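Local coordinates for protein isomerase prhC (Penicillium brasilianum, PDB 5X9J) that works as a homodimeric isomerase of the trt14 family in the biosynthesis of the fungal meroterpenoid paraherquonin, at residues B[151-154]-B[155-159]. Residues are numbered along the deposited sequence; the frame is centred on the assembly and turned at random.
Sequences VRKQ and DLMNR
Asp-155 N donates to Val-151 O at 2.8 Å, the first of four successive i to i+4 bonds that join residues 151-154 to 155-159 in the alpha-helix following the strand 141-148. The Asp-155 carboxylate, with CG anti to its own carbonyl carbon (chi1 -74°), is folded back alongside Val-151, so that OD2 lies 3.7 Å from Val-151 CG1. Leu-156 N bonds to Arg-152 O, while its side chain turns inward to Tyr-124 and Trp-83; Arg-152 reaches the same strand as Tyr-124, its NH1 bonded to the carbonyl of Glu-125. At Met-157, N donates to Lys-153 O at 2.9 Å and CG packs against the same oxygen; the chain then bends twice and its end leads away from 151-154. Asn-158 closes the series with N to Gln-154 O, and Gln-154 NE2 donates a second hydrogen bond to Asn-158 OD1. For this amide pair Gln-154 bends at chi2 (56°) to bring NE2 2.9 Å from OD1, which it approaches from above the carbonyl plane, the two amide planes 55° apart. Gln-154 also packs on Val-151 of the second subunit. Arg-159 curls back along the helix: NH1 holds the carbonyls of Gly-121 and Pro-123, and NH2 donates weakly to a water that in turn donates to Arg-152 O, 2.7 Å from the water oxygen.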
ATOM      1  N   VAL B 151       6.122   8.846   4.265  1.00 23.13           N
ATOM      2  CA  VAL B 151       6.781   9.705   5.245  1.00 25.65           C
ATOM      3  C   VAL B 151       8.179   9.170   5.566  1.00 25.50           C
ATOM      4  O   VAL B 151       9.134   9.943   5.692  1.00 25.48           O
ATOM      5  CB  VAL B 151       5.910   9.849   6.510  1.00 26.30           C
ATOM      6  CG1 VAL B 151       6.733  10.405   7.679  1.00 27.53           C
ATOM      7  CG2 VAL B 151       4.701  10.771   6.222  1.00 24.10           C
ATOM      8  N   ARG B 152       8.317   7.847   5.701  1.00 24.38           N
ATOM      9  CA  ARG B 152       9.645   7.244   5.814  1.00 27.66           C
ATOM     10  C   ARG B 152      10.520   7.655   4.640  1.00 26.32           C
ATOM     11  O   ARG B 152      11.672   8.061   4.820  1.00 25.73           O
ATOM     12  CB  ARG B 152       9.539   5.721   5.884  1.00 23.09           C
ATOM     13  CG  ARG B 152       8.971   5.190   7.181  1.00 29.62           C
ATOM     14  CD  ARG B 152       9.987   5.315   8.323  1.00 32.27           C
ATOM     15  NE  ARG B 152       9.437   4.880   9.607  1.00 29.19           N
ATOM     16  CZ  ARG B 152       9.362   3.617  10.007  1.00 30.85           C
ATOM     17  NH1 ARG B 152       9.791   2.646   9.218  1.00 30.99           N
ATOM     18  NH2 ARG B 152       8.851   3.320  11.199  1.00 35.64           N
ATOM     19  N   LYS B 153       9.976   7.588   3.426  1.00 25.98           N
ATOM     20  CA  LYS B 153      10.778   7.952   2.268  1.00 25.55           C
ATOM     21  C   LYS B 153      11.082   9.443   2.240  1.00 30.22           C
ATOM     22  O   LYS B 153      12.209   9.844   1.917  1.00 26.19           O
ATOM     23  CB  LYS B 153      10.086   7.544   0.974  1.00 27.92           C
ATOM     24  CG  LYS B 153      10.971   7.837  -0.218  1.00 31.72           C
ATOM     25  CD  LYS B 153      10.359   7.385  -1.514  1.00 39.99           C
ATOM     26  CE  LYS B 153      11.432   7.324  -2.593  1.00 41.81           C
ATOM     27  NZ  LYS B 153      10.821   7.402  -3.955  1.00 48.45           N
ATOM     28  N   GLN B 154      10.091  10.288   2.545  1.00 27.74           N
ATOM     29  CA  GLN B 154      10.344  11.725   2.509  1.00 28.63           C
ATOM     30  C   GLN B 154      11.366  12.130   3.568  1.00 27.12           C
ATOM     31  O   GLN B 154      12.186  13.021   3.331  1.00 27.72           O
ATOM     32  CB  GLN B 154       9.047  12.521   2.697  1.00 30.58           C
ATOM     33  CG  GLN B 154       9.255  14.021   2.490  1.00 31.55           C
ATOM     34  CD  GLN B 154       9.875  14.358   1.109  1.00 45.19           C
ATOM     35  OE1 GLN B 154       9.412  13.879   0.068  1.00 47.02           O
ATOM     36  NE2 GLN B 154      10.935  15.174   1.111  1.00 45.40           N
ATOM     37  N   ASP B 155      11.320  11.496   4.741  1.00 26.11           N
ATOM     38  CA  ASP B 155      12.305  11.778   5.782  1.00 29.60           C
ATOM     39  C   ASP B 155      13.707  11.400   5.319  1.00 31.57           C
ATOM     40  O   ASP B 155      14.668  12.135   5.570  1.00 30.48           O
ATOM     41  CB  ASP B 155      11.963  11.025   7.073  1.00 29.37           C
ATOM     42  CG  ASP B 155      10.781  11.633   7.834  1.00 42.60           C
ATOM     43  OD1 ASP B 155      10.391  12.790   7.537  1.00 43.89           O
ATOM     44  OD2 ASP B 155      10.244  10.948   8.744  1.00 45.50           O
ATOM     45  N   LEU B 156      13.842  10.259   4.636  1.00 29.14           N
ATOM     46  CA  LEU B 156      15.136   9.892   4.066  1.00 29.24           C
ATOM     47  C   LEU B 156      15.605  10.943   3.069  1.00 31.88           C
ATOM     48  O   LEU B 156      16.753  11.397   3.126  1.00 30.42           O
ATOM     49  CB  LEU B 156      15.064   8.519   3.397  1.00 27.85           C
ATOM     50  CG  LEU B 156      16.331   8.148   2.604  1.00 29.89           C
ATOM     51  CD1 LEU B 156      17.564   8.056   3.521  1.00 29.88           C
ATOM     52  CD2 LEU B 156      16.146   6.854   1.843  1.00 28.74           C
ATOM     53  N   MET B 157      14.716  11.353   2.155  1.00 28.05           N
ATOM     54  CA  MET B 157      15.077  12.361   1.162  1.00 31.67           C
ATOM     55  C   MET B 157      15.498  13.667   1.823  1.00 31.25           C
ATOM     56  O   MET B 157      16.432  14.330   1.356  1.00 28.77           O
ATOM     57  CB  MET B 157      13.913  12.614   0.202  1.00 30.09           C
ATOM     58  CG  MET B 157      13.514  11.401  -0.600  1.00 38.85           C
ATOM     59  SD  MET B 157      14.905  10.785  -1.573  1.00 44.30           S
ATOM     60  CE  MET B 157      15.221  12.226  -2.584  1.00 40.21           C
ATOM     61  N   ASN B 158      14.812  14.062   2.896  1.00 25.94           N
ATOM     62  CA  ASN B 158      15.207  15.268   3.617  1.00 31.69           C
ATOM     63  C   ASN B 158      16.591  15.108   4.243  1.00 32.44           C
ATOM     64  O   ASN B 158      17.410  16.029   4.199  1.00 34.11           O
ATOM     65  CB  ASN B 158      14.176  15.602   4.699  1.00 29.89           C
ATOM     66  CG  ASN B 158      12.853  16.097   4.123  1.00 35.45           C
ATOM     67  OD1 ASN B 158      12.768  16.511   2.966  1.00 33.86           O
ATOM     68  ND2 ASN B 158      11.820  16.069   4.945  1.00 32.14           N
ATOM     69  N   ARG B 159      16.862  13.951   4.854  1.00 30.64           N
ATOM     70  CA  ARG B 159      18.176  13.727   5.449  1.00 33.68           C
ATOM     71  C   ARG B 159      19.264  13.704   4.382  1.00 33.28           C
ATOM     72  O   ARG B 159      20.351  14.255   4.590  1.00 34.23           O
ATOM     73  CB  ARG B 159      18.172  12.428   6.258  1.00 32.48           C
ATOM     74  CG  ARG B 159      17.397  12.526   7.581  1.00 35.28           C
ATOM     75  CD  ARG B 159      17.465  11.214   8.372  1.00 37.38           C
ATOM     76  NE  ARG B 159      16.486  10.248   7.877  1.00 44.36           N
ATOM     77  CZ  ARG B 159      16.652   8.924   7.849  1.00 44.62           C
ATOM     78  NH1 ARG B 159      17.783   8.356   8.283  1.00 40.62           N
ATOM     79  NH2 ARG B 159      15.676   8.159   7.375  1.00 35.19           N
TER
HETATM   80  O   HOH W   1      12.993   7.495   7.080  1.00 25.30           O